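Local coordinates for inositol dehydrogenase (Lactobacillus casei, PDB 4MKX), which probably oxidises scyllo-inositol with an NAD-type cofactor, as a member of the Gfo/Idh/MocA oxidoreductase family, at residues Ile18-Val23 / Ile81-Ile86; Leu45-Ser50 / Glu67-Phe72; Leu164-Ser169 / His260-Ile265; Tyr168-Ala173 / Ile248-Arg253. All blocks are in the same frame, centred on the assembly; numbering follows the deposited sequence.

Contact 1 (Ile18-Val23 / Ile81-Ile86); sequences IKIGIV and IDAVFI
Lys19 and Asp82 meet where two neighbouring parallel strands of the NAD-binding Rossmann fold, 18-23 and 83-86, come together. Asp82 N bonds to Lys19 O at 2.8 Å and almost straight. In return Asp82 OD2 takes the Lys19 N-H, with OD2 2.9 Å from Lys19 N. The donor comes to the anti side of the carboxylate, 28° out of its plane. Asp82 CG stands beside its own backbone N (chi1 -55°), which swings the carboxylate to that N-H. Ala83 N adds a weak bond to the same Lys19 O.

Regular parallel pairing follows. Gly21 N bonds to Ala83 O, Phe85 N to Gly21 O at 2.8 Å, and Val23 N to Phe85 O. Ile81 folds over Gly21, its CG2 3.7 Å from Gly21 N. Gly21 has no side chain, which leaves room for Ile81 CD1. On the face carrying Ile20, Ile22 and Phe85, Ile20 CG2 reaches Phe85 CD1 at 3.7 Å, obliquely to the ring. Ile22 CG1 lies against Phe85 CB.

Further out, Phe108 stacks on the Phe85 ring and His32 meets it edge-to-face. Helices 27-38 and 304-319 pack on this side. Helix 93-102 packs on the other, against Val84 and Ile86. Lys19 NZ makes a salt bridge with Asp80. Beyond Val23 the chain enters a glycine-rich turn consistent with a dinucleotide-binding GxGxxG motif. Just before it, Val23 CG1 rests 4.2 Å from Ile86 CG1.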
loop_
_atom_site.group_PDB
_atom_site.type_symbol
_atom_site.label_atom_id
_atom_site.label_comp_id
_atom_site.label_asym_id
_atom_site.label_seq_id
_atom_site.Cartn_x
_atom_site.Cartn_y
_atom_site.Cartn_z
ATOM N N ILE A 18 35.928 22.579 11.020
ATOM C CA ILE A 18 36.769 21.397 10.826
ATOM C C ILE A 18 37.200 21.339 9.369
ATOM O O ILE A 18 36.356 21.263 8.480
ATOM C CB ILE A 18 35.996 20.109 11.161
ATOM C CG1 ILE A 18 35.442 20.165 12.584
ATOM C CG2 ILE A 18 36.884 18.876 10.968
ATOM C CD1 ILE A 18 36.510 20.292 13.649
ATOM N N LYS A 19 38.505 21.380 9.111
ATOM C CA LYS A 19 38.989 21.285 7.735
ATOM C C LYS A 19 39.240 19.818 7.411
ATOM O O LYS A 19 39.910 19.124 8.167
ATOM C CB LYS A 19 40.268 22.097 7.554
ATOM C CG LYS A 19 40.043 23.591 7.673
ATOM C CD LYS A 19 41.363 24.345 7.805
ATOM C CE LYS A 19 41.115 25.827 8.040
ATOM N NZ LYS A 19 42.100 26.402 9.000
ATOM N N ILE A 20 38.701 19.359 6.290
ATOM C CA ILE A 20 38.714 17.935 5.975
ATOM C C ILE A 20 39.470 17.672 4.688
ATOM O O ILE A 20 39.345 18.421 3.724
ATOM C CB ILE A 20 37.262 17.416 5.836
ATOM C CG1 ILE A 20 36.538 17.612 7.171
ATOM C CG2 ILE A 20 37.238 15.945 5.404
ATOM C CD1 ILE A 20 35.101 17.183 7.159
ATOM N N GLY A 21 40.265 16.610 4.669
ATOM C CA GLY A 21 40.848 16.160 3.419
ATOM C C GLY A 21 40.218 14.844 3.020
ATOM O O GLY A 21 39.905 14.029 3.879
ATOM N N ILE A 22 40.032 14.642 1.722
ATOM C CA ILE A 22 39.397 13.435 1.234
ATOM C C ILE A 22 40.329 12.690 0.285
ATOM O O ILE A 22 41.103 13.300 -0.454
ATOM C CB ILE A 22 38.030 13.742 0.553
ATOM C CG1 ILE A 22 37.264 12.445 0.273
ATOM C CG2 ILE A 22 38.210 14.547 -0.737
ATOM C CD1 ILE A 22 35.782 12.674 -0.057
ATOM N N VAL A 23 40.272 11.364 0.325
ATOM C CA VAL A 23 40.939 10.551 -0.675
ATOM C C VAL A 23 39.887 9.631 -1.269
ATOM O O VAL A 23 39.066 9.072 -0.538
ATOM C CB VAL A 23 42.114 9.736 -0.086
ATOM C CG1 VAL A 23 41.659 8.841 1.081
ATOM C CG2 VAL A 23 42.780 8.911 -1.182
ATOM N N ILE A 81 44.632 20.336 7.442
ATOM C CA ILE A 81 43.400 19.605 7.733
ATOM C C ILE A 81 43.396 19.058 9.155
ATOM O O ILE A 81 44.461 18.827 9.739
ATOM C CB ILE A 81 43.194 18.450 6.745
ATOM C CG1 ILE A 81 44.345 17.440 6.823
ATOM C CG2 ILE A 81 43.036 18.975 5.322
ATOM C CD1 ILE A 81 44.183 16.272 5.837
ATOM N N ASP A 82 42.198 18.834 9.700
ATOM C CA ASP A 82 42.036 18.309 11.052
ATOM C C ASP A 82 41.571 16.857 10.994
ATOM O O ASP A 82 41.724 16.108 11.959
ATOM C CB ASP A 82 40.976 19.113 11.794
ATOM C CG ASP A 82 41.272 20.599 11.794
ATOM O OD1 ASP A 82 42.393 20.972 12.201
ATOM O OD2 ASP A 82 40.396 21.385 11.368
ATOM N N ALA A 83 40.995 16.487 9.857
ATOM C CA ALA A 83 40.333 15.187 9.703
ATOM C C ALA A 83 40.391 14.704 8.268
ATOM O O ALA A 83 40.572 15.501 7.343
ATOM C CB ALA A 83 38.883 15.287 10.170
ATOM N N VAL A 84 40.208 13.393 8.075
ATOM C CA VAL A 84 40.245 12.823 6.738
ATOM C C VAL A 84 39.004 11.975 6.487
ATOM O O VAL A 84 38.478 11.372 7.413
ATOM C CB VAL A 84 41.492 11.941 6.518
ATOM C CG1 VAL A 84 42.762 12.749 6.702
ATOM C CG2 VAL A 84 41.490 10.760 7.472
ATOM N N PHE A 85 38.554 11.949 5.237
ATOM C CA PHE A 85 37.514 11.023 4.804
ATOM C C PHE A 85 38.184 10.055 3.864
ATOM O O PHE A 85 38.721 10.461 2.826
ATOM C CB PHE A 85 36.417 11.758 4.034
ATOM C CG PHE A 85 35.178 12.026 4.839
ATOM C CD1 PHE A 85 35.233 12.836 5.967
ATOM C CD2 PHE A 85 33.960 11.486 4.457
ATOM C CE1 PHE A 85 34.096 13.092 6.715
ATOM C CE2 PHE A 85 32.816 11.725 5.205
ATOM C CZ PHE A 85 32.885 12.533 6.331
ATOM N N ILE A 86 38.166 8.774 4.218
ATOM C CA ILE A 86 38.807 7.768 3.401
ATOM C C ILE A 86 37.763 7.062 2.553
ATOM O O ILE A 86 36.930 6.307 3.067
ATOM C CB ILE A 86 39.582 6.784 4.274
ATOM C CG1 ILE A 86 40.746 7.526 4.934
ATOM C CG2 ILE A 86 40.110 5.608 3.444
ATOM C CD1 ILE A 86 41.352 6.796 6.123
#

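Contact 2 (Leu45-Ser50 / Glu67-Phe72); sequences LQAATS and EVFEDF
Gln46 and Glu67 form the polar side-chain link between strands 43-49 and 67-69. Gln46 NE2 donates to Glu67 OE2 at 2.8 Å, with an N-H...O angle of 169°. The acceptor lies close to the amide plane, while OE2 is met on its anti side by a donor tilted out of the carboxylate plane. The amide and carboxylate planes are 74° apart. A bend in the Gln46 chain (chi2 75°) turns the amide to the acid. OE2 also accepts from Asp80 N, so two donors hold this oxygen. A leucine in place of Gln46 would remove the amide donor and would probably leave Glu67 OE2 held by Asp80 N alone, its carboxylate freer to turn.

Backbone bonds join the strands in parallel: Glu67 N to Gln46 O, Ala48 N to Glu67 O, Phe69 N to Ala48 O at 2.9 Å, and Ser50 N to Phe69 O.

Packing gathers on the face of Ala47 and Thr49. The apolar side-chain pair is Ala47 with Phe69: Ala47 CB sits at the ring edge, 4.0 Å from Phe69 CE1. Thr49 CG2 approaches Phe72 N at 3.6 Å. Thr49 OG1 is buried against Phe69 CB and has no polar partner in the model. Met75 of helix 72-78 packs on Ala47, Thr49 and Phe69.

Asp71 is the N-cap of that helix, its OD2 bonded to Asp74 N. With helix 53-63, the two strands make a beta-alpha-beta unit at one border of the Rossmann sheet.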
loop_
_atom_site.group_PDB
_atom_site.type_symbol
_atom_site.label_atom_id
_atom_site.label_comp_id
_atom_site.label_asym_id
_atom_site.label_seq_id
_atom_site.Cartn_x
_atom_site.Cartn_y
_atom_site.Cartn_z
ATOM N N LEU A 45 35.836 21.565 2.991
ATOM C CA LEU A 45 36.646 20.613 2.237
ATOM C C LEU A 45 37.911 21.333 1.794
ATOM O O LEU A 45 37.885 22.151 0.873
ATOM C CB LEU A 45 35.888 20.049 1.034
ATOM C CG LEU A 45 36.573 18.847 0.373
ATOM C CD1 LEU A 45 36.588 17.666 1.315
ATOM C CD2 LEU A 45 35.893 18.483 -0.924
ATOM N N GLN A 46 39.010 21.022 2.469
ATOM C CA GLN A 46 40.258 21.764 2.329
ATOM C C GLN A 46 41.202 21.115 1.326
ATOM O O GLN A 46 41.877 21.798 0.550
ATOM C CB GLN A 46 40.939 21.851 3.692
ATOM C CG GLN A 46 42.355 22.407 3.640
ATOM C CD GLN A 46 42.393 23.907 3.416
ATOM O OE1 GLN A 46 41.364 24.580 3.448
ATOM N NE2 GLN A 46 43.589 24.436 3.198
ATOM N N ALA A 47 41.245 19.785 1.339
ATOM C CA ALA A 47 42.221 19.068 0.530
ATOM C C ALA A 47 41.616 17.814 -0.086
ATOM O O ALA A 47 40.659 17.247 0.450
ATOM C CB ALA A 47 43.426 18.702 1.373
ATOM N N ALA A 48 42.172 17.394 -1.220
ATOM C CA ALA A 48 41.765 16.156 -1.877
ATOM C C ALA A 48 43.004 15.420 -2.373
ATOM O O ALA A 48 43.977 16.055 -2.800
ATOM C CB ALA A 48 40.822 16.445 -3.035
ATOM N N THR A 49 42.972 14.090 -2.298
ATOM C CA THR A 49 44.038 13.247 -2.846
ATOM C C THR A 49 43.459 12.332 -3.908
ATOM O O THR A 49 42.437 11.685 -3.682
ATOM C CB THR A 49 44.671 12.357 -1.766
ATOM O OG1 THR A 49 45.355 13.171 -0.811
ATOM C CG2 THR A 49 45.667 11.365 -2.380
ATOM N N SER A 50 44.098 12.299 -5.073
ATOM C CA SER A 50 43.767 11.338 -6.117
ATOM C C SER A 50 44.932 11.250 -7.090
ATOM O O SER A 50 45.682 12.211 -7.257
ATOM C CB SER A 50 42.499 11.743 -6.863
ATOM O OG SER A 50 42.243 10.847 -7.929
ATOM N N GLU A 67 43.974 22.673 -1.625
ATOM C CA GLU A 67 45.186 21.858 -1.713
ATOM C C GLU A 67 44.906 20.505 -2.361
ATOM O O GLU A 67 44.085 19.743 -1.864
ATOM C CB GLU A 67 45.762 21.632 -0.316
ATOM C CG GLU A 67 45.997 22.893 0.491
ATOM C CD GLU A 67 46.521 22.599 1.879
ATOM O OE1 GLU A 67 47.727 22.304 2.010
ATOM O OE2 GLU A 67 45.732 22.663 2.846
ATOM N N VAL A 68 45.573 20.205 -3.470
ATOM C CA VAL A 68 45.440 18.883 -4.080
ATOM C C VAL A 68 46.743 18.086 -3.952
ATOM O O VAL A 68 47.838 18.661 -3.930
ATOM C CB VAL A 68 44.984 18.955 -5.551
ATOM C CG1 VAL A 68 43.527 19.410 -5.640
ATOM C CG2 VAL A 68 45.880 19.884 -6.342
ATOM N N PHE A 69 46.610 16.766 -3.843
ATOM C CA PHE A 69 47.756 15.880 -3.657
ATOM C C PHE A 69 47.616 14.634 -4.521
ATOM O O PHE A 69 46.502 14.201 -4.831
ATOM C CB PHE A 69 47.886 15.480 -2.188
ATOM C CG PHE A 69 48.118 16.641 -1.262
ATOM C CD1 PHE A 69 47.047 17.362 -0.739
ATOM C CD2 PHE A 69 49.408 17.022 -0.923
ATOM C CE1 PHE A 69 47.262 18.433 0.111
ATOM C CE2 PHE A 69 49.635 18.089 -0.072
ATOM C CZ PHE A 69 48.563 18.800 0.445
ATOM N N GLU A 70 48.753 14.068 -4.912
ATOM C CA GLU A 70 48.783 12.822 -5.669
ATOM C C GLU A 70 49.040 11.652 -4.727
ATOM O O GLU A 70 48.831 10.492 -5.088
ATOM C CB GLU A 70 49.877 12.869 -6.743
ATOM C CG GLU A 70 49.604 13.815 -7.906
ATOM C CD GLU A 70 49.861 15.275 -7.572
ATOM O OE1 GLU A 70 50.772 15.561 -6.757
ATOM O OE2 GLU A 70 49.151 16.142 -8.132
ATOM N N ASP A 71 49.479 11.965 -3.512
ATOM C CA ASP A 71 49.869 10.950 -2.541
ATOM C C ASP A 71 49.188 11.183 -1.200
ATOM O O ASP A 71 49.215 12.299 -0.683
ATOM C CB ASP A 71 51.393 10.962 -2.350
ATOM C CG ASP A 71 51.851 9.968 -1.311
ATOM O OD1 ASP A 71 51.963 8.776 -1.656
ATOM O OD2 ASP A 71 52.087 10.362 -0.147
ATOM N N PHE A 72 48.573 10.141 -0.636
ATOM C CA PHE A 72 47.841 10.285 0.623
ATOM C C PHE A 72 48.708 10.725 1.795
ATOM O O PHE A 72 48.308 11.580 2.591
ATOM C CB PHE A 72 47.094 8.994 0.980
ATOM C CG PHE A 72 46.295 9.089 2.252
ATOM C CD1 PHE A 72 45.016 9.634 2.240
ATOM C CD2 PHE A 72 46.812 8.636 3.456
ATOM C CE1 PHE A 72 44.276 9.729 3.404
ATOM C CE2 PHE A 72 46.081 8.731 4.624
ATOM C CZ PHE A 72 44.800 9.268 4.600
#

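Contact 3 (Leu164-Ser169 / His260-Ile265); sequences LIRSYS and HVETEI
Arg166 makes the tight side, reaching Glu262 and Glu264 across antiparallel strands 162-172 and 260-267 in the mixed sheet of the Gfo/Idh/MocA C-terminal domain. NH1 and NH2 grip Glu262 end-on, with Arg166 NH2 2.8 Å from Glu262 OE2. Arg166 NH2 also lies 2.9 Å from Glu264 OE1. The carboxylates stand 77° and 83° to the guanidinium: their oxygens lie near its plane but are met from above their own. His260 NE2 bonds to Glu262 OE1 at 2.9 Å, from the opposite face. Arg273 of the same chain also pairs with Glu264; Arg273 of a second subunit pairs with Glu262. An alanine in place of Arg166 would probably leave the acids facing each other, Glu262 without its two-nitrogen grip, with only the Arg273 side chains to balance them. Backbone bonds run both ways in the pairs Arg166-Glu264 and Tyr168-Glu262.

The other face is looser. Ile165 CG1 meets Ile265 CG2 at 4.2 Å. One polar pair interrupts it: Ser167 OG and Thr263 OG1, 2.8 Å apart, tied also to Asp199 and Tyr147. Neither face is a solvent side: every residue is buried.

Glu264 also bonds to Tyr168 of the second subunit. Strand 271-274 flanks 260-267, and helix 197-207 covers the looser face.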
loop_
_atom_site.group_PDB
_atom_site.type_symbol
_atom_site.label_atom_id
_atom_site.label_comp_id
_atom_site.label_asym_id
_atom_site.label_seq_id
_atom_site.Cartn_x
_atom_site.Cartn_y
_atom_site.Cartn_z
ATOM N N LEU A 164 13.846 -13.264 14.276
ATOM C CA LEU A 164 14.366 -13.433 12.925
ATOM C C LEU A 164 14.554 -12.074 12.263
ATOM O O LEU A 164 13.711 -11.191 12.393
ATOM C CB LEU A 164 13.400 -14.283 12.082
ATOM C CG LEU A 164 13.846 -14.659 10.659
ATOM C CD1 LEU A 164 13.251 -16.004 10.305
ATOM C CD2 LEU A 164 13.388 -13.630 9.636
ATOM N N ILE A 165 15.664 -11.919 11.555
ATOM C CA ILE A 165 15.838 -10.740 10.726
ATOM C C ILE A 165 16.101 -11.187 9.295
ATOM O O ILE A 165 16.917 -12.063 9.053
ATOM C CB ILE A 165 16.992 -9.860 11.224
ATOM C CG1 ILE A 165 16.630 -9.269 12.578
ATOM C CG2 ILE A 165 17.224 -8.712 10.247
ATOM C CD1 ILE A 165 17.696 -8.331 13.128
ATOM N N ARG A 166 15.377 -10.592 8.347
ATOM C CA ARG A 166 15.601 -10.864 6.931
ATOM C C ARG A 166 16.040 -9.547 6.315
ATOM O O ARG A 166 15.384 -8.530 6.502
ATOM C CB ARG A 166 14.313 -11.336 6.247
ATOM C CG ARG A 166 14.468 -11.465 4.733
ATOM C CD ARG A 166 13.178 -11.973 4.028
ATOM N NE ARG A 166 12.020 -11.104 4.238
ATOM C CZ ARG A 166 11.740 -10.034 3.504
ATOM N NH1 ARG A 166 12.553 -9.683 2.514
ATOM N NH2 ARG A 166 10.669 -9.297 3.769
ATOM N N SER A 167 17.166 -9.549 5.622
ATOM C CA SER A 167 17.607 -8.324 4.968
ATOM C C SER A 167 18.025 -8.585 3.529
ATOM O O SER A 167 18.728 -9.557 3.234
ATOM C CB SER A 167 18.732 -7.659 5.783
ATOM O OG SER A 167 18.757 -6.260 5.538
ATOM N N TYR A 168 17.547 -7.735 2.619
ATOM C CA TYR A 168 17.847 -7.862 1.207
ATOM C C TYR A 168 18.597 -6.626 0.772
ATOM O O TYR A 168 18.185 -5.509 1.097
ATOM C CB TYR A 168 16.549 -7.857 0.396
ATOM C CG TYR A 168 15.754 -9.141 0.340
ATOM C CD1 TYR A 168 15.967 -10.193 1.225
ATOM C CD2 TYR A 168 14.770 -9.285 -0.619
ATOM C CE1 TYR A 168 15.209 -11.367 1.137
ATOM C CE2 TYR A 168 14.009 -10.436 -0.706
ATOM C CZ TYR A 168 14.230 -11.469 0.157
ATOM O OH TYR A 168 13.468 -12.605 0.031
ATOM N N SER A 169 19.671 -6.815 0.018
ATOM C CA SER A 169 20.342 -5.712 -0.670
ATOM C C SER A 169 20.534 -6.127 -2.119
ATOM O O SER A 169 21.374 -6.978 -2.419
ATOM C CB SER A 169 21.707 -5.411 -0.038
ATOM O OG SER A 169 21.546 -4.911 1.278
ATOM N N HIS A 260 16.776 -2.304 -4.365
ATOM C CA HIS A 260 15.927 -2.928 -3.353
ATOM C C HIS A 260 16.729 -3.210 -2.099
ATOM O O HIS A 260 17.520 -4.149 -2.058
ATOM C CB HIS A 260 15.292 -4.219 -3.859
ATOM C CG HIS A 260 14.246 -4.768 -2.935
ATOM N ND1 HIS A 260 12.894 -4.642 -3.181
ATOM C CD2 HIS A 260 14.351 -5.417 -1.751
ATOM C CE1 HIS A 260 12.213 -5.217 -2.207
ATOM N NE2 HIS A 260 13.072 -5.699 -1.326
ATOM N N VAL A 261 16.527 -2.382 -1.082
ATOM C CA VAL A 261 17.127 -2.604 0.232
ATOM C C VAL A 261 15.986 -2.635 1.233
ATOM O O VAL A 261 15.247 -1.661 1.391
ATOM C CB VAL A 261 18.136 -1.511 0.591
ATOM C CG1 VAL A 261 18.575 -1.639 2.034
ATOM C CG2 VAL A 261 19.356 -1.636 -0.307
ATOM N N GLU A 262 15.815 -3.778 1.869
ATOM C CA GLU A 262 14.647 -4.029 2.694
ATOM C C GLU A 262 15.129 -4.807 3.904
ATOM O O GLU A 262 15.976 -5.689 3.776
ATOM C CB GLU A 262 13.623 -4.874 1.924
ATOM C CG GLU A 262 12.383 -5.278 2.750
ATOM C CD GLU A 262 11.567 -6.361 2.105
ATOM O OE1 GLU A 262 12.002 -6.909 1.062
ATOM O OE2 GLU A 262 10.481 -6.696 2.643
ATOM N N THR A 263 14.623 -4.455 5.084
ATOM C CA THR A 263 14.956 -5.203 6.292
ATOM C C THR A 263 13.689 -5.502 7.058
ATOM O O THR A 263 12.910 -4.604 7.374
ATOM C CB THR A 263 15.921 -4.410 7.177
ATOM O OG1 THR A 263 17.116 -4.163 6.430
ATOM C CG2 THR A 263 16.302 -5.215 8.411
ATOM N N GLU A 264 13.498 -6.780 7.370
ATOM C CA GLU A 264 12.331 -7.252 8.089
ATOM C C GLU A 264 12.787 -7.765 9.444
ATOM O O GLU A 264 13.775 -8.499 9.534
ATOM C CB GLU A 264 11.719 -8.407 7.301
ATOM C CG GLU A 264 10.726 -9.244 8.035
ATOM C CD GLU A 264 10.327 -10.429 7.200
ATOM O OE1 GLU A 264 9.506 -10.238 6.277
ATOM O OE2 GLU A 264 10.860 -11.536 7.423
ATOM N N ILE A 265 12.075 -7.372 10.495
ATOM C CA ILE A 265 12.391 -7.844 11.839
ATOM C C ILE A 265 11.140 -8.510 12.411
ATOM O O ILE A 265 10.086 -7.880 12.519
ATOM C CB ILE A 265 12.821 -6.667 12.744
ATOM C CG1 ILE A 265 13.971 -5.881 12.100
ATOM C CG2 ILE A 265 13.275 -7.191 14.104
ATOM C CD1 ILE A 265 14.307 -4.618 12.834
#

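Contact 4 (Tyr168-Ala173 / Ile248-Arg253); sequences YSIDPA and ILVAGR
Tyr168 and Val250 lie side by side and point the same way from adjacent parallel strands. Val250 CB sits over one face of the Tyr168 ring, 3.9 Å from the ring centroid and shifted toward the rim, in a CH-pi contact. Val250 CG2 comes closer to the rim, 3.4 Å from Tyr168 CE1. Val250 CG1 is anti to the backbone N (chi1 170°), which leaves CG2 as the branch beside the ring. On the opposite face Arg166 NH1 points at the ring centre, a cation-pi contact, so the tyrosine is held between an aliphatic and a charged partner. Its hydroxyl bonds to Glu264 of a second subunit.

Ile170 continues the same face. Its CG2 lies over the backbone of Gly252, 3.7 Å from Gly252 C. Gly252 has no side chain to crowd that methyl, and the strands come close here. Ile170 CD1 only brushes Val250 CG1, at 4.4 Å.

Three backbone bonds fix the pairing. Ser169 N bonds to Val250 O at 3.0 Å, and Gly252 N to Ser169 O. Asp171 N reaches Gly252 O at 2.9 Å from well above the carbonyl plane. Asp171 OD2 and Arg253 NH1 stay 4.5 Å apart, too far for a salt bridge. Arg253 pairs instead with Asp194.

Val250 also packs on Ile248 of the second subunit. The arrangement belongs to the mixed sheet of the Gfo/Idh/MocA C-terminal domain, whose face bearing Tyr168 and Val250 meets another subunit.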
loop_
_atom_site.group_PDB
_atom_site.type_symbol
_atom_site.label_atom_id
_atom_site.label_comp_id
_atom_site.label_asym_id
_atom_site.label_seq_id
_atom_site.Cartn_x
_atom_site.Cartn_y
_atom_site.Cartn_z
ATOM N N TYR A 168 17.547 -7.735 2.619
ATOM C CA TYR A 168 17.847 -7.862 1.207
ATOM C C TYR A 168 18.597 -6.626 0.772
ATOM O O TYR A 168 18.185 -5.509 1.097
ATOM C CB TYR A 168 16.549 -7.857 0.396
ATOM C CG TYR A 168 15.754 -9.141 0.340
ATOM C CD1 TYR A 168 15.967 -10.193 1.225
ATOM C CD2 TYR A 168 14.770 -9.285 -0.619
ATOM C CE1 TYR A 168 15.209 -11.367 1.137
ATOM C CE2 TYR A 168 14.009 -10.436 -0.706
ATOM C CZ TYR A 168 14.230 -11.469 0.157
ATOM O OH TYR A 168 13.468 -12.605 0.031
ATOM N N SER A 169 19.671 -6.815 0.018
ATOM C CA SER A 169 20.342 -5.712 -0.670
ATOM C C SER A 169 20.534 -6.127 -2.119
ATOM O O SER A 169 21.374 -6.978 -2.419
ATOM C CB SER A 169 21.707 -5.411 -0.038
ATOM O OG SER A 169 21.546 -4.911 1.278
ATOM N N ILE A 170 19.761 -5.539 -3.027
ATOM C CA ILE A 170 19.833 -5.932 -4.438
ATOM C C ILE A 170 20.034 -4.699 -5.332
ATOM O O ILE A 170 19.179 -3.818 -5.392
ATOM C CB ILE A 170 18.571 -6.688 -4.886
ATOM C CG1 ILE A 170 18.173 -7.761 -3.859
ATOM C CG2 ILE A 170 18.808 -7.354 -6.246
ATOM C CD1 ILE A 170 16.869 -8.495 -4.229
ATOM N N ASP A 171 21.173 -4.647 -6.018
ATOM C CA ASP A 171 21.490 -3.529 -6.902
ATOM C C ASP A 171 20.661 -3.628 -8.164
ATOM O O ASP A 171 20.259 -4.721 -8.564
ATOM C CB ASP A 171 22.980 -3.538 -7.279
ATOM C CG ASP A 171 23.830 -2.668 -6.371
ATOM O OD1 ASP A 171 23.280 -1.853 -5.602
ATOM O OD2 ASP A 171 25.069 -2.792 -6.443
ATOM N N PRO A 172 20.399 -2.485 -8.804
ATOM C CA PRO A 172 19.567 -2.464 -10.009
ATOM C C PRO A 172 20.223 -3.140 -11.206
ATOM O O PRO A 172 21.443 -3.067 -11.376
ATOM C CB PRO A 172 19.397 -0.967 -10.288
ATOM C CG PRO A 172 20.564 -0.320 -9.638
ATOM C CD PRO A 172 20.829 -1.128 -8.406
ATOM N N ALA A 173 19.394 -3.779 -12.029
ATOM C CA ALA A 173 19.840 -4.459 -13.239
ATOM C C ALA A 173 20.596 -3.505 -14.155
ATOM O O ALA A 173 21.456 -3.931 -14.923
ATOM C CB ALA A 173 18.640 -5.047 -13.967
ATOM N N ILE A 248 18.278 -14.123 7.708
ATOM C CA ILE A 248 18.243 -14.501 6.309
ATOM C C ILE A 248 18.776 -13.329 5.511
ATOM O O ILE A 248 18.365 -12.188 5.741
ATOM C CB ILE A 248 16.794 -14.763 5.868
ATOM C CG1 ILE A 248 16.236 -15.972 6.616
ATOM C CG2 ILE A 248 16.721 -14.999 4.365
ATOM C CD1 ILE A 248 14.782 -16.208 6.374
ATOM N N LEU A 249 19.707 -13.589 4.598
ATOM C CA LEU A 249 20.208 -12.530 3.725
ATOM C C LEU A 249 19.949 -12.873 2.274
ATOM O O LEU A 249 20.040 -14.025 1.886
ATOM C CB LEU A 249 21.716 -12.354 3.895
ATOM C CG LEU A 249 22.234 -11.888 5.242
ATOM C CD1 LEU A 249 23.742 -11.678 5.144
ATOM C CD2 LEU A 249 21.534 -10.608 5.649
ATOM N N VAL A 250 19.635 -11.866 1.469
ATOM C CA VAL A 250 19.680 -12.038 0.022
ATOM C C VAL A 250 20.464 -10.858 -0.527
ATOM O O VAL A 250 20.266 -9.723 -0.102
ATOM C CB VAL A 250 18.285 -12.098 -0.624
ATOM C CG1 VAL A 250 18.417 -12.037 -2.143
ATOM C CG2 VAL A 250 17.567 -13.376 -0.234
ATOM N N ALA A 251 21.395 -11.139 -1.430
ATOM C CA ALA A 251 22.196 -10.100 -2.065
ATOM C C ALA A 251 22.118 -10.338 -3.554
ATOM O O ALA A 251 22.065 -11.475 -4.013
ATOM C CB ALA A 251 23.634 -10.160 -1.601
ATOM N N GLY A 252 22.108 -9.268 -4.327
ATOM C CA GLY A 252 22.000 -9.450 -5.747
ATOM C C GLY A 252 22.423 -8.218 -6.491
ATOM O O GLY A 252 22.604 -7.150 -5.904
ATOM N N ARG A 253 22.573 -8.381 -7.797
ATOM C CA ARG A 253 22.992 -7.282 -8.644
ATOM C C ARG A 253 22.021 -7.078 -9.790
ATOM O O ARG A 253 22.291 -6.294 -10.700
ATOM C CB ARG A 253 24.389 -7.568 -9.184
ATOM C CG ARG A 253 25.385 -7.954 -8.114
ATOM C CD ARG A 253 26.765 -8.147 -8.710
ATOM N NE ARG A 253 27.787 -8.366 -7.689
ATOM C CZ ARG A 253 28.360 -7.392 -6.982
ATOM N NH1 ARG A 253 28.002 -6.127 -7.169
ATOM N NH2 ARG A 253 29.287 -7.691 -6.082
#

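How the contacts relate
From the N terminus, strand 18-23 opens the Rossmann domain, and contact 1 closes its loop at 81-86. Contact 2 is nested inside that loop. The two touch through strand 43-49, with Ile22 O 2.7 Å from Thr49 N, and together they tie four strands of one parallel sheet. The chain then passes to the C-terminal domain. Contacts 3 and 4 start from the same strand, 162-172. Contact 4 closes first, at 248-253, within the longer loop that contact 3 closes at 260-265. Strand 162-172 is thus gripped on both sides. Centres of contacts 1 and 3 are about 33 Å apart, on opposite sides of the chain's centre.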